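Transcriptional regulator (Streptococcus thermophilus LMD-9, PDB 5JUF) probably activates competence genes as a quorum-sensing regulator of the RNPP family, joining a DNA-binding helix-turn-helix domain to a peptide-sensing tetratricopeptide domain. Local coordinates at residues A[34-39]-A[146-151]; A[73-78]-A[109-114]; A[252-257]-A[265-270]; A[273-278]-A[289-294]. One frame throughout, in Å; residues are numbered along the deposited sequence.

Contact 1 (A[34-39]-A[146-151])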
loop_
_atom_site.group_PDB
_atom_site.type_symbol
_atom_site.label_atom_id
_atom_site.label_comp_id
_atom_site.label_asym_id
_atom_site.label_seq_id
_atom_site.Cartn_x
_atom_site.Cartn_y
_atom_site.Cartn_z
ATOM N N VAL A 34 20.025 8.642 -1.477
ATOM C CA VAL A 34 20.648 9.812 -2.091
ATOM C C VAL A 34 19.649 10.561 -2.965
ATOM O O VAL A 34 19.559 11.791 -2.899
ATOM C CB VAL A 34 21.924 9.412 -2.858
ATOM C CG1 VAL A 34 22.447 10.585 -3.711
ATOM C CG2 VAL A 34 22.998 8.975 -1.857
ATOM N N ARG A 35 18.871 9.849 -3.787
ATOM C CA ARG A 35 17.878 10.551 -4.612
ATOM C C ARG A 35 16.823 11.254 -3.746
ATOM O O ARG A 35 16.393 12.367 -4.067
ATOM C CB ARG A 35 17.215 9.588 -5.610
ATOM C CG ARG A 35 18.188 9.092 -6.712
ATOM C CD ARG A 35 17.510 8.234 -7.785
ATOM N NE ARG A 35 17.037 6.950 -7.270
ATOM C CZ ARG A 35 16.438 6.024 -8.010
ATOM N NH1 ARG A 35 16.242 6.230 -9.305
ATOM N NH2 ARG A 35 16.038 4.892 -7.459
ATOM N N GLN A 36 16.411 10.633 -2.639
ATOM C CA GLN A 36 15.485 11.303 -1.723
ATOM C C GLN A 36 16.100 12.573 -1.153
ATOM O O GLN A 36 15.422 13.601 -1.031
ATOM C CB GLN A 36 15.072 10.363 -0.585
ATOM C CG GLN A 36 14.102 9.246 -1.020
ATOM C CD GLN A 36 13.976 8.124 -0.000
ATOM O OE1 GLN A 36 14.635 8.127 1.049
ATOM N NE2 GLN A 36 13.131 7.141 -0.312
ATOM N N LEU A 37 17.389 12.523 -0.797
ATOM C CA LEU A 37 18.032 13.709 -0.253
ATOM C C LEU A 37 18.182 14.788 -1.322
ATOM O O LEU A 37 17.960 15.967 -1.039
ATOM C CB LEU A 37 19.386 13.348 0.372
ATOM C CG LEU A 37 20.221 14.540 0.884
ATOM C CD1 LEU A 37 19.494 15.339 1.972
ATOM C CD2 LEU A 37 21.593 14.053 1.391
ATOM N N ILE A 38 18.506 14.402 -2.562
ATOM C CA ILE A 38 18.596 15.378 -3.656
ATOM C C ILE A 38 17.275 16.119 -3.833
ATOM O O ILE A 38 17.241 17.350 -4.002
ATOM C CB ILE A 38 19.018 14.686 -4.966
ATOM C CG1 ILE A 38 20.499 14.302 -4.915
ATOM C CG2 ILE A 38 18.753 15.593 -6.166
ATOM C CD1 ILE A 38 20.916 13.381 -6.061
ATOM N N ARG A 39 16.170 15.375 -3.845
ATOM C CA ARG A 39 14.866 16.010 -4.043
ATOM C C ARG A 39 14.522 16.940 -2.887
ATOM O O ARG A 39 13.935 18.011 -3.093
ATOM C CB ARG A 39 13.789 14.936 -4.231
ATOM C CG ARG A 39 13.799 14.307 -5.624
ATOM C CD ARG A 39 12.575 13.413 -5.822
ATOM N NE ARG A 39 12.540 12.276 -4.898
ATOM C CZ ARG A 39 13.088 11.096 -5.156
ATOM N NH1 ARG A 39 13.741 10.894 -6.312
ATOM N NH2 ARG A 39 12.999 10.120 -4.263
ATOM N N GLU A 146 10.627 3.432 -6.479
ATOM C CA GLU A 146 11.780 2.521 -6.456
ATOM C C GLU A 146 12.526 2.609 -5.130
ATOM O O GLU A 146 12.839 1.591 -4.506
ATOM C CB GLU A 146 12.758 2.835 -7.596
ATOM C CG GLU A 146 12.345 2.383 -8.962
ATOM C CD GLU A 146 13.353 2.796 -10.029
ATOM O OE1 GLU A 146 14.382 3.449 -9.701
ATOM O OE2 GLU A 146 13.112 2.457 -11.197
ATOM N N ASP A 147 12.824 3.825 -4.687
ATOM C CA ASP A 147 13.599 3.982 -3.463
ATOM C C ASP A 147 12.775 3.657 -2.222
ATOM O O ASP A 147 13.301 3.083 -1.261
ATOM C CB ASP A 147 14.164 5.394 -3.382
ATOM C CG ASP A 147 15.509 5.528 -4.124
ATOM O OD1 ASP A 147 16.040 4.506 -4.606
ATOM O OD2 ASP A 147 16.047 6.655 -4.183
ATOM N N LEU A 148 11.488 4.017 -2.210
ATOM C CA LEU A 148 10.671 3.643 -1.062
ATOM C C LEU A 148 10.560 2.129 -0.948
ATOM O O LEU A 148 10.606 1.581 0.159
ATOM C CB LEU A 148 9.289 4.304 -1.150
ATOM C CG LEU A 148 9.298 5.747 -0.606
ATOM C CD1 LEU A 148 8.050 6.495 -1.038
ATOM C CD2 LEU A 148 9.390 5.705 0.911
ATOM N N PHE A 149 10.463 1.427 -2.081
ATOM C CA PHE A 149 10.396 -0.031 -2.020
ATOM C C PHE A 149 11.728 -0.650 -1.590
ATOM O O PHE A 149 11.744 -1.677 -0.895
ATOM C CB PHE A 149 9.949 -0.607 -3.364
ATOM C CG PHE A 149 9.740 -2.095 -3.334
ATOM C CD1 PHE A 149 8.795 -2.655 -2.483
ATOM C CD2 PHE A 149 10.491 -2.935 -4.141
ATOM C CE1 PHE A 149 8.599 -4.029 -2.439
ATOM C CE2 PHE A 149 10.292 -4.312 -4.105
ATOM C CZ PHE A 149 9.348 -4.855 -3.250
ATOM N N GLU A 150 12.861 -0.077 -2.024
ATOM C CA GLU A 150 14.146 -0.554 -1.509
ATOM C C GLU A 150 14.200 -0.447 0.013
ATOM O O GLU A 150 14.789 -1.299 0.685
ATOM C CB GLU A 150 15.314 0.237 -2.130
ATOM C CG GLU A 150 15.525 0.021 -3.641
ATOM C CD GLU A 150 16.169 -1.324 -3.995
ATOM O OE1 GLU A 150 16.455 -2.118 -3.082
ATOM O OE2 GLU A 150 16.408 -1.580 -5.195
ATOM N N GLN A 151 13.580 0.584 0.571
ATOM C CA GLN A 151 13.519 0.730 2.022
ATOM C C GLN A 151 12.510 -0.230 2.645
ATOM O O GLN A 151 12.800 -0.857 3.668
ATOM C CB GLN A 151 13.182 2.183 2.367
ATOM C CG GLN A 151 14.326 3.129 1.975
ATOM C CD GLN A 151 13.972 4.594 2.097
ATOM O OE1 GLN A 151 12.837 4.996 1.828
ATOM N NE2 GLN A 151 14.954 5.412 2.474
HETATM O O HOH W 1 16.476 3.817 -11.501
HETATM O O HOH W 2 14.221 7.904 -5.869
#

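Contact 2 (A[73-78]-A[109-114])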
loop_
_atom_site.group_PDB
_atom_site.type_symbol
_atom_site.label_atom_id
_atom_site.label_comp_id
_atom_site.label_asym_id
_atom_site.label_seq_id
_atom_site.Cartn_x
_atom_site.Cartn_y
_atom_site.Cartn_z
ATOM N N THR A 73 3.951 21.109 10.250
ATOM C CA THR A 73 2.811 20.405 10.833
ATOM C C THR A 73 1.808 20.047 9.745
ATOM O O THR A 73 1.368 20.915 8.984
ATOM C CB THR A 73 2.133 21.256 11.910
ATOM O OG1 THR A 73 3.020 21.407 13.027
ATOM C CG2 THR A 73 0.845 20.595 12.377
ATOM N N ILE A 74 1.470 18.766 9.648
ATOM C CA ILE A 74 0.459 18.297 8.703
ATOM C C ILE A 74 -0.898 18.419 9.389
ATOM O O ILE A 74 -1.091 17.823 10.457
ATOM C CB ILE A 74 0.723 16.857 8.245
ATOM C CG1 ILE A 74 2.046 16.762 7.475
ATOM C CG2 ILE A 74 -0.410 16.381 7.320
ATOM C CD1 ILE A 74 2.486 15.334 7.206
ATOM N N PRO A 75 -1.837 19.184 8.836
ATOM C CA PRO A 75 -3.133 19.353 9.498
ATOM C C PRO A 75 -3.847 18.022 9.664
ATOM O O PRO A 75 -3.772 17.138 8.808
ATOM C CB PRO A 75 -3.896 20.283 8.549
ATOM C CG PRO A 75 -2.820 20.970 7.745
ATOM C CD PRO A 75 -1.758 19.929 7.570
ATOM N N ASP A 76 -4.535 17.874 10.796
ATOM C CA ASP A 76 -5.240 16.623 11.047
ATOM C C ASP A 76 -6.303 16.363 9.988
ATOM O O ASP A 76 -6.620 15.204 9.699
ATOM C CB ASP A 76 -5.829 16.643 12.457
ATOM C CG ASP A 76 -4.738 16.589 13.530
ATOM O OD1 ASP A 76 -3.869 15.687 13.455
ATOM O OD2 ASP A 76 -4.714 17.457 14.426
ATOM N N GLU A 77 -6.835 17.422 9.375
ATOM C CA GLU A 77 -7.815 17.238 8.311
ATOM C C GLU A 77 -7.251 16.427 7.147
ATOM O O GLU A 77 -8.004 15.726 6.460
ATOM C CB GLU A 77 -8.312 18.591 7.815
ATOM C CG GLU A 77 -9.217 18.487 6.614
ATOM C CD GLU A 77 -9.820 19.812 6.231
ATOM O OE1 GLU A 77 -11.000 19.829 5.824
ATOM O OE2 GLU A 77 -9.120 20.837 6.349
ATOM N N TYR A 78 -5.945 16.499 6.898
ATOM C CA TYR A 78 -5.375 15.652 5.847
ATOM C C TYR A 78 -5.573 14.181 6.165
ATOM O O TYR A 78 -6.009 13.398 5.312
ATOM C CB TYR A 78 -3.884 15.914 5.664
ATOM C CG TYR A 78 -3.249 14.814 4.830
ATOM C CD1 TYR A 78 -3.533 14.705 3.476
ATOM C CD2 TYR A 78 -2.410 13.862 5.405
ATOM C CE1 TYR A 78 -2.979 13.689 2.697
ATOM C CE2 TYR A 78 -1.841 12.843 4.642
ATOM C CZ TYR A 78 -2.144 12.764 3.280
ATOM O OH TYR A 78 -1.600 11.771 2.499
ATOM N N GLU A 109 -4.322 17.943 -4.022
ATOM C CA GLU A 109 -4.204 19.355 -4.369
ATOM C C GLU A 109 -4.326 20.249 -3.139
ATOM O O GLU A 109 -3.594 21.237 -3.008
ATOM C CB GLU A 109 -5.274 19.723 -5.404
ATOM C CG GLU A 109 -5.093 19.017 -6.743
ATOM C CD GLU A 109 -6.136 19.435 -7.771
ATOM O OE1 GLU A 109 -6.968 20.309 -7.458
ATOM O OE2 GLU A 109 -6.121 18.888 -8.894
ATOM N N LYS A 110 -5.252 19.932 -2.234
ATOM C CA LYS A 110 -5.451 20.801 -1.077
ATOM C C LYS A 110 -4.213 20.841 -0.191
ATOM O O LYS A 110 -3.892 21.882 0.392
ATOM C CB LYS A 110 -6.660 20.341 -0.268
ATOM C CG LYS A 110 -6.975 21.283 0.894
ATOM C CD LYS A 110 -8.181 20.827 1.674
ATOM C CE LYS A 110 -8.491 21.826 2.785
ATOM N NZ LYS A 110 -9.724 21.447 3.502
ATOM N N PHE A 111 -3.500 19.724 -0.072
ATOM C CA PHE A 111 -2.413 19.631 0.893
ATOM C C PHE A 111 -1.046 19.486 0.244
ATOM O O PHE A 111 -0.049 19.334 0.964
ATOM C CB PHE A 111 -2.676 18.482 1.865
ATOM C CG PHE A 111 -3.886 18.704 2.731
ATOM C CD1 PHE A 111 -3.840 19.603 3.781
ATOM C CD2 PHE A 111 -5.067 18.025 2.488
ATOM C CE1 PHE A 111 -4.957 19.828 4.582
ATOM C CE2 PHE A 111 -6.186 18.245 3.287
ATOM C CZ PHE A 111 -6.123 19.137 4.336
ATOM N N PHE A 112 -0.967 19.608 -1.084
ATOM C CA PHE A 112 0.280 19.338 -1.799
ATOM C C PHE A 112 1.493 20.010 -1.145
ATOM O O PHE A 112 2.546 19.385 -0.954
ATOM C CB PHE A 112 0.155 19.797 -3.253
ATOM C CG PHE A 112 1.404 19.540 -4.051
ATOM C CD1 PHE A 112 1.678 18.270 -4.526
ATOM C CD2 PHE A 112 2.327 20.553 -4.280
ATOM C CE1 PHE A 112 2.850 18.015 -5.247
ATOM C CE2 PHE A 112 3.504 20.310 -5.000
ATOM C CZ PHE A 112 3.762 19.037 -5.479
ATOM N N ASP A 113 1.367 21.291 -0.811
ATOM C CA ASP A 113 2.539 22.059 -0.403
ATOM C C ASP A 113 3.046 21.689 0.984
ATOM O O ASP A 113 4.186 22.034 1.321
ATOM C CB ASP A 113 2.218 23.547 -0.458
ATOM C CG ASP A 113 2.002 24.024 -1.871
ATOM O OD1 ASP A 113 2.811 23.641 -2.738
ATOM O OD2 ASP A 113 1.026 24.752 -2.111
ATOM N N ILE A 114 2.243 20.991 1.784
ATOM C CA ILE A 114 2.609 20.626 3.154
ATOM C C ILE A 114 2.859 19.125 3.314
ATOM O O ILE A 114 3.207 18.679 4.417
ATOM C CB ILE A 114 1.534 21.123 4.151
ATOM C CG1 ILE A 114 2.003 21.079 5.606
ATOM C CG2 ILE A 114 0.235 20.327 4.026
ATOM C CD1 ILE A 114 3.241 21.878 5.883
#

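Contact 3 (A[252-257]-A[265-270])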
loop_
_atom_site.group_PDB
_atom_site.type_symbol
_atom_site.label_atom_id
_atom_site.label_comp_id
_atom_site.label_asym_id
_atom_site.label_seq_id
_atom_site.Cartn_x
_atom_site.Cartn_y
_atom_site.Cartn_z
ATOM N N LEU A 252 -11.914 -17.732 -2.143
ATOM C CA LEU A 252 -10.499 -18.115 -2.156
ATOM C C LEU A 252 -10.309 -19.545 -1.669
ATOM O O LEU A 252 -9.512 -20.300 -2.233
ATOM C CB LEU A 252 -9.663 -17.167 -1.297
ATOM C CG LEU A 252 -9.481 -15.739 -1.807
ATOM C CD1 LEU A 252 -8.637 -14.934 -0.809
ATOM C CD2 LEU A 252 -8.867 -15.705 -3.205
ATOM N N LYS A 253 -11.019 -19.932 -0.607
ATOM C CA LYS A 253 -10.891 -21.302 -0.127
ATOM C C LYS A 253 -11.383 -22.292 -1.171
ATOM O O LYS A 253 -10.824 -23.388 -1.302
ATOM C CB LYS A 253 -11.650 -21.467 1.190
ATOM C CG LYS A 253 -11.472 -22.837 1.834
ATOM C CD LYS A 253 -10.020 -23.077 2.243
ATOM C CE LYS A 253 -9.813 -24.499 2.767
ATOM N NZ LYS A 253 -10.635 -24.789 3.975
ATOM N N ALA A 254 -12.411 -21.920 -1.937
ATOM C CA ALA A 254 -12.895 -22.783 -3.009
ATOM C C ALA A 254 -11.829 -22.978 -4.079
ATOM O O ALA A 254 -11.582 -24.103 -4.519
ATOM C CB ALA A 254 -14.171 -22.199 -3.621
ATOM N N LYS A 255 -11.194 -21.885 -4.522
ATOM C CA LYS A 255 -10.103 -22.002 -5.490
ATOM C C LYS A 255 -9.017 -22.942 -4.982
ATOM O O LYS A 255 -8.515 -23.790 -5.731
ATOM C CB LYS A 255 -9.499 -20.628 -5.794
ATOM C CG LYS A 255 -10.439 -19.588 -6.401
ATOM C CD LYS A 255 -10.833 -19.939 -7.827
ATOM C CE LYS A 255 -11.468 -18.740 -8.538
ATOM N NZ LYS A 255 -12.012 -19.128 -9.877
ATOM N N TYR A 256 -8.640 -22.802 -3.706
ATOM C CA TYR A 256 -7.628 -23.678 -3.124
ATOM C C TYR A 256 -8.051 -25.138 -3.206
ATOM O O TYR A 256 -7.275 -25.995 -3.636
ATOM C CB TYR A 256 -7.357 -23.270 -1.672
ATOM C CG TYR A 256 -6.489 -24.243 -0.902
ATOM C CD1 TYR A 256 -5.096 -24.155 -0.943
ATOM C CD2 TYR A 256 -7.061 -25.245 -0.124
ATOM C CE1 TYR A 256 -4.308 -25.050 -0.231
ATOM C CE2 TYR A 256 -6.285 -26.139 0.585
ATOM C CZ TYR A 256 -4.912 -26.038 0.529
ATOM O OH TYR A 256 -4.149 -26.933 1.242
ATOM N N GLU A 257 -9.293 -25.436 -2.805
ATOM C CA GLU A 257 -9.775 -26.812 -2.881
ATOM C C GLU A 257 -9.807 -27.307 -4.320
ATOM O O GLU A 257 -9.464 -28.461 -4.594
ATOM C CB GLU A 257 -11.166 -26.926 -2.246
ATOM C CG GLU A 257 -11.186 -26.694 -0.743
ATOM C CD GLU A 257 -10.496 -27.809 0.040
ATOM O OE1 GLU A 257 -10.197 -28.868 -0.553
ATOM O OE2 GLU A 257 -10.247 -27.618 1.250
ATOM N N LYS A 265 -15.887 -31.281 -4.493
ATOM C CA LYS A 265 -16.975 -31.238 -3.519
ATOM C C LYS A 265 -16.750 -30.135 -2.493
ATOM O O LYS A 265 -17.664 -29.360 -2.189
ATOM C CB LYS A 265 -17.110 -32.601 -2.832
ATOM C CG LYS A 265 -17.951 -32.598 -1.570
ATOM C CD LYS A 265 -17.741 -33.880 -0.768
ATOM C CE LYS A 265 -18.738 -33.996 0.374
ATOM N NZ LYS A 265 -20.137 -34.154 -0.122
ATOM N N GLU A 266 -15.532 -30.045 -1.952
ATOM C CA GLU A 266 -15.244 -29.007 -0.970
ATOM C C GLU A 266 -15.144 -27.638 -1.625
ATOM O O GLU A 266 -15.422 -26.620 -0.979
ATOM C CB GLU A 266 -13.954 -29.334 -0.214
ATOM C CG GLU A 266 -14.067 -29.161 1.288
ATOM C CD GLU A 266 -15.127 -30.062 1.897
ATOM O OE1 GLU A 266 -15.293 -31.203 1.411
ATOM O OE2 GLU A 266 -15.804 -29.631 2.855
ATOM N N ALA A 267 -14.737 -27.591 -2.895
ATOM C CA ALA A 267 -14.763 -26.323 -3.613
ATOM C C ALA A 267 -16.194 -25.837 -3.793
ATOM O O ALA A 267 -16.487 -24.656 -3.565
ATOM C CB ALA A 267 -14.063 -26.465 -4.967
ATOM N N ALA A 268 -17.102 -26.738 -4.185
ATOM C CA ALA A 268 -18.505 -26.363 -4.335
ATOM C C ALA A 268 -19.088 -25.879 -3.015
ATOM O O ALA A 268 -19.838 -24.896 -2.981
ATOM C CB ALA A 268 -19.310 -27.547 -4.866
ATOM N N GLU A 269 -18.756 -26.567 -1.917
ATOM C CA GLU A 269 -19.265 -26.188 -0.605
ATOM C C GLU A 269 -18.788 -24.797 -0.195
ATOM O O GLU A 269 -19.549 -24.026 0.402
ATOM C CB GLU A 269 -18.844 -27.228 0.431
ATOM C CG GLU A 269 -19.335 -26.951 1.839
ATOM C CD GLU A 269 -20.851 -26.847 1.926
ATOM O OE1 GLU A 269 -21.345 -26.121 2.815
ATOM O OE2 GLU A 269 -21.551 -27.485 1.109
ATOM N N ASN A 270 -17.527 -24.461 -0.490
ATOM C CA ASN A 270 -17.043 -23.117 -0.174
ATOM C C ASN A 270 -17.701 -22.060 -1.059
ATOM O O ASN A 270 -18.016 -20.966 -0.584
ATOM C CB ASN A 270 -15.521 -23.052 -0.295
ATOM C CG ASN A 270 -14.826 -23.606 0.931
ATOM O OD1 ASN A 270 -14.784 -22.956 1.976
ATOM N ND2 ASN A 270 -14.293 -24.817 0.817
HETATM O O HOH W 3 -12.721 -26.349 2.973
#

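Contact 4 (A[273-278]-A[289-294])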
loop_
_atom_site.group_PDB
_atom_site.type_symbol
_atom_site.label_atom_id
_atom_site.label_comp_id
_atom_site.label_asym_id
_atom_site.label_seq_id
_atom_site.Cartn_x
_atom_site.Cartn_y
_atom_site.Cartn_z
ATOM N N LYS A 273 -21.026 -21.466 0.578
ATOM C CA LYS A 273 -20.937 -20.587 1.740
ATOM C C LYS A 273 -20.839 -19.125 1.314
ATOM O O LYS A 273 -21.487 -18.255 1.905
ATOM C CB LYS A 273 -19.743 -20.973 2.618
ATOM C CG LYS A 273 -19.893 -22.310 3.340
ATOM C CD LYS A 273 -18.634 -22.630 4.143
ATOM C CE LYS A 273 -18.706 -24.014 4.781
ATOM N NZ LYS A 273 -17.465 -24.328 5.553
ATOM N N ALA A 274 -20.039 -18.837 0.286
ATOM C CA ALA A 274 -19.935 -17.468 -0.207
ATOM C C ALA A 274 -21.276 -16.961 -0.718
ATOM O O ALA A 274 -21.665 -15.820 -0.438
ATOM C CB ALA A 274 -18.878 -17.380 -1.311
ATOM N N ILE A 275 -21.987 -17.801 -1.475
ATOM C CA ILE A 275 -23.263 -17.413 -2.068
ATOM C C ILE A 275 -24.297 -17.144 -0.980
ATOM O O ILE A 275 -25.015 -16.135 -1.017
ATOM C CB ILE A 275 -23.745 -18.502 -3.045
ATOM C CG1 ILE A 275 -22.809 -18.573 -4.260
ATOM C CG2 ILE A 275 -25.196 -18.262 -3.446
ATOM C CD1 ILE A 275 -22.973 -19.837 -5.120
ATOM N N VAL A 276 -24.401 -18.052 -0.004
ATOM C CA VAL A 276 -25.361 -17.853 1.081
ATOM C C VAL A 276 -25.046 -16.570 1.838
ATOM O O VAL A 276 -25.946 -15.782 2.154
ATOM C CB VAL A 276 -25.386 -19.075 2.018
ATOM C CG1 VAL A 276 -26.133 -18.741 3.295
ATOM C CG2 VAL A 276 -26.048 -20.271 1.325
ATOM N N PHE A 277 -23.763 -16.320 2.107
ATOM C CA PHE A 277 -23.375 -15.108 2.826
ATOM C C PHE A 277 -23.756 -13.859 2.037
ATOM O O PHE A 277 -24.369 -12.932 2.582
ATOM C CB PHE A 277 -21.868 -15.128 3.124
ATOM C CG PHE A 277 -21.447 -14.216 4.265
ATOM C CD1 PHE A 277 -21.393 -12.833 4.099
ATOM C CD2 PHE A 277 -21.072 -14.748 5.498
ATOM C CE1 PHE A 277 -20.988 -11.994 5.148
ATOM C CE2 PHE A 277 -20.685 -13.915 6.556
ATOM C CZ PHE A 277 -20.639 -12.541 6.380
ATOM N N ALA A 278 -23.406 -13.819 0.743
ATOM C CA ALA A 278 -23.829 -12.704 -0.106
ATOM C C ALA A 278 -25.344 -12.540 -0.083
ATOM O O ALA A 278 -25.858 -11.415 -0.024
ATOM C CB ALA A 278 -23.341 -12.909 -1.547
ATOM N N SER A 289 -22.513 -12.610 -9.046
ATOM C CA SER A 289 -21.139 -12.690 -9.518
ATOM C C SER A 289 -20.458 -13.953 -9.001
ATOM O O SER A 289 -19.686 -14.593 -9.725
ATOM C CB SER A 289 -20.377 -11.438 -9.084
ATOM O OG SER A 289 -19.025 -11.505 -9.490
ATOM N N ILE A 290 -20.747 -14.342 -7.758
ATOM C CA ILE A 290 -20.155 -15.559 -7.205
ATOM C C ILE A 290 -20.798 -16.798 -7.824
ATOM O O ILE A 290 -20.117 -17.792 -8.118
ATOM C CB ILE A 290 -20.269 -15.545 -5.669
ATOM C CG1 ILE A 290 -19.464 -14.366 -5.116
ATOM C CG2 ILE A 290 -19.752 -16.843 -5.083
ATOM C CD1 ILE A 290 -19.495 -14.230 -3.616
ATOM N N LYS A 291 -22.112 -16.758 -8.042
ATOM C CA LYS A 291 -22.788 -17.874 -8.695
ATOM C C LYS A 291 -22.237 -18.101 -10.101
ATOM O O LYS A 291 -22.064 -19.247 -10.530
ATOM C CB LYS A 291 -24.293 -17.621 -8.722
ATOM C CG LYS A 291 -24.946 -17.815 -7.366
ATOM C CD LYS A 291 -26.299 -17.119 -7.256
ATOM C CE LYS A 291 -27.270 -17.621 -8.263
ATOM N NZ LYS A 291 -28.646 -17.100 -7.974
ATOM N N ALA A 292 -21.932 -17.017 -10.825
ATOM C CA ALA A 292 -21.266 -17.140 -12.118
ATOM C C ALA A 292 -19.891 -17.780 -11.977
ATOM O O ALA A 292 -19.501 -18.620 -12.799
ATOM C CB ALA A 292 -21.144 -15.766 -12.779
ATOM N N GLY A 293 -19.133 -17.389 -10.949
ATOM C CA GLY A 293 -17.827 -17.995 -10.740
ATOM C C GLY A 293 -17.921 -19.486 -10.477
ATOM O O GLY A 293 -17.162 -20.280 -11.047
ATOM N N LYS A 294 -18.870 -19.890 -9.629
ATOM C CA LYS A 294 -19.064 -21.312 -9.354
ATOM C C LYS A 294 -19.320 -22.092 -10.639
ATOM O O LYS A 294 -18.751 -23.171 -10.841
ATOM C CB LYS A 294 -20.220 -21.517 -8.372
ATOM C CG LYS A 294 -20.443 -22.979 -7.989
ATOM C CD LYS A 294 -21.719 -23.178 -7.183
ATOM C CE LYS A 294 -21.877 -24.631 -6.748
ATOM N NZ LYS A 294 -23.176 -24.865 -6.023
#

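Contact 1 (A[34-39]-A[146-151])
Helices 34-41 and 139-152 meet at Arg35, Gln36, Glu146, Asp147 and Gln151, the axes of the two short segments passing 10.6 Å apart with their directions 132° from each other. Arg35 grips Asp147 side-on in a salt bridge: NH2 reaches OD1 at 2.9 Å, close to the guanidinium plane yet well above the carboxylate plane, while NE makes a longer bond to OD2 at 3.3 Å. A second salt bridge, from the same NH2 to the anti lone pair of Glu146 OE1 at 3.1 Å, completes a three-residue network. A bend at chi3 (-67°) turns the guanidinium edge toward both acids. Beside this network, Gln36 NE2 gives Gln151 OE1 a nearly straight bond of 3.0 Å; the return bond from Gln151 NE2 to Gln36 OE1 is weak. Asp147 OD2 is also bonded by Thr33 OG1, and a water joins it, weakly, to Arg39 NH2. Salt bridges and amide bonds thus join the helix-turn-helix and tetratricopeptide regions, an interface probably more sensitive to its polar surroundings than an apolar one.

Contact 2 (A[73-78]-A[109-114])
Lys110 NZ is the one cationic group in this contact, and it meets Glu77 in a salt bridge, placed before both carboxylate oxygens at 3.0 Å from OE2 and 3.1 Å from OE1; the hydrogen bond to OE2 is weak. Both side chains are extended and cross at about a right angle, beside a largely apolar interface in which Phe111 has the largest share. Tyr78 CB stands over its ring, 3.9 Å from the centroid and only 4° off the normal, a CH-pi contact, while Lys110 CG lies by the opposite face. The Tyr78 ring then turns its edge to the Phe111 face in an offset edge-to-face pair, with centroids 5.7 Å apart and planes at 71°. With CG anti to the backbone N (chi1 166°), the tyrosine ring extends past the phenylalanine, and its OH bonds Glu119 of helix 117-130. The contact thus joins the start of helix 76-86 to the end region of helix 94-111, the first two helices of the tetratricopeptide region. Pro75 adds two apolar touches: CG lies 4.0 Å from Phe111 CE1, and CD is 4.1 Å from Ile114 CG2. Earlier in the loop that leads into helix 76-86, Thr73 O lies 3.4 Å from Ile114 CG1.

Contact 3 (A[252-257]-A[265-270])
Van der Waals contact centres on Ala254 and Ala267, whose small side chains allow a close approach: their CA atoms are 4.0 Å apart, and the segment axes come within 7.7 Å while running nearly antiparallel (171°). Each methyl meets the other helix's backbone, Ala254 CB resting 3.4 Å from Ala267 O and Ala267 CB 3.5 Å from Ala254 O. Asn270 CB also packs against the Ala254 methyl. At the flanks, Lys253 CB and CG pass across the Asn270 amide at a slant, CG 3.3 Å from Asn270 OD1, and Glu257 runs beside Glu266, pointing the same way.

The polar links are indirect. A single water accepts from Lys253 NZ at 2.8 Å and from Asn270 ND2, and donates to Glu257 OE2, bridging the helices. Asn270 ND2 also bonds Glu266 O of its own helix at 2.8 Å; these two bonds of ND2 help fix the amide's rotation. Asn270 N shares Glu266 O from the opposite face. Small residues at the crossing and a short connection between antiparallel helices 246-260 and 264-280 are characteristic of tetratricopeptide-type helical hairpins.

Contact 4 (A[273-278]-A[289-294])
The last two helices of the tetratricopeptide region, 264-280 and 284-296, form an antiparallel hairpin, and this contact is part of its interface. The evidence is an angle of 165° between the directions of the short segments, whose axes come within 9.4 Å, and a closest CA pair formed by Ile275 and Ile290. The interaction is apolar. Ile275 and Ile290 slide past each other in opposite directions, CG1 of the first lying 3.6 Å from CG2 of the second. That same Ile290 CG2 also meets Ala274 CB at 3.9 Å, while Ile290 CD1 reaches Ala274 CB at 4.0 Å, so the small alanine receives both ends of the branched side chain. Ile275 also sends CD1 against the aliphatic stem of Lys291, 3.6 Å from CG, the two side chains crossing at about a right angle. With CG1 anti to the carbonyl carbon (chi1 -67°) and an extended chi2, CD1 is carried across the gap; it also comes within 4.1 Å of Lys294 CD. The lysines use their methylenes here and send their ammonium groups to acids, Lys291 to Glu288 and Lys294 to Asp272. Helix 246-260 adds Phe250 against Ala274 and Pro247 against Ile290, placing the pair against the preceding helix, as in the stacked antiparallel helices of a tetratricopeptide superhelix.

Along the chain, contact 2 falls within the span that contact 1 encloses, and contacts 3 and 4 follow in series. Contacts 1 and 2 have centres 22 Å apart and do not touch; contact 1 spans the helix-turn-helix and tetratricopeptide ranges, whereas contact 2 lies near the start of the latter. Contacts 3 and 4 gather at the far end, with centres only 11 Å apart. They share helix 264-280 and touch where Ala268 O packs 4.3 Å from Lys294 CE. Centre separations of 42 to 46 Å between the two groups indicate an elongated chain, its helix-turn-helix region, presumably the DNA-binding part, toward one end and its final helical hairpins at the other.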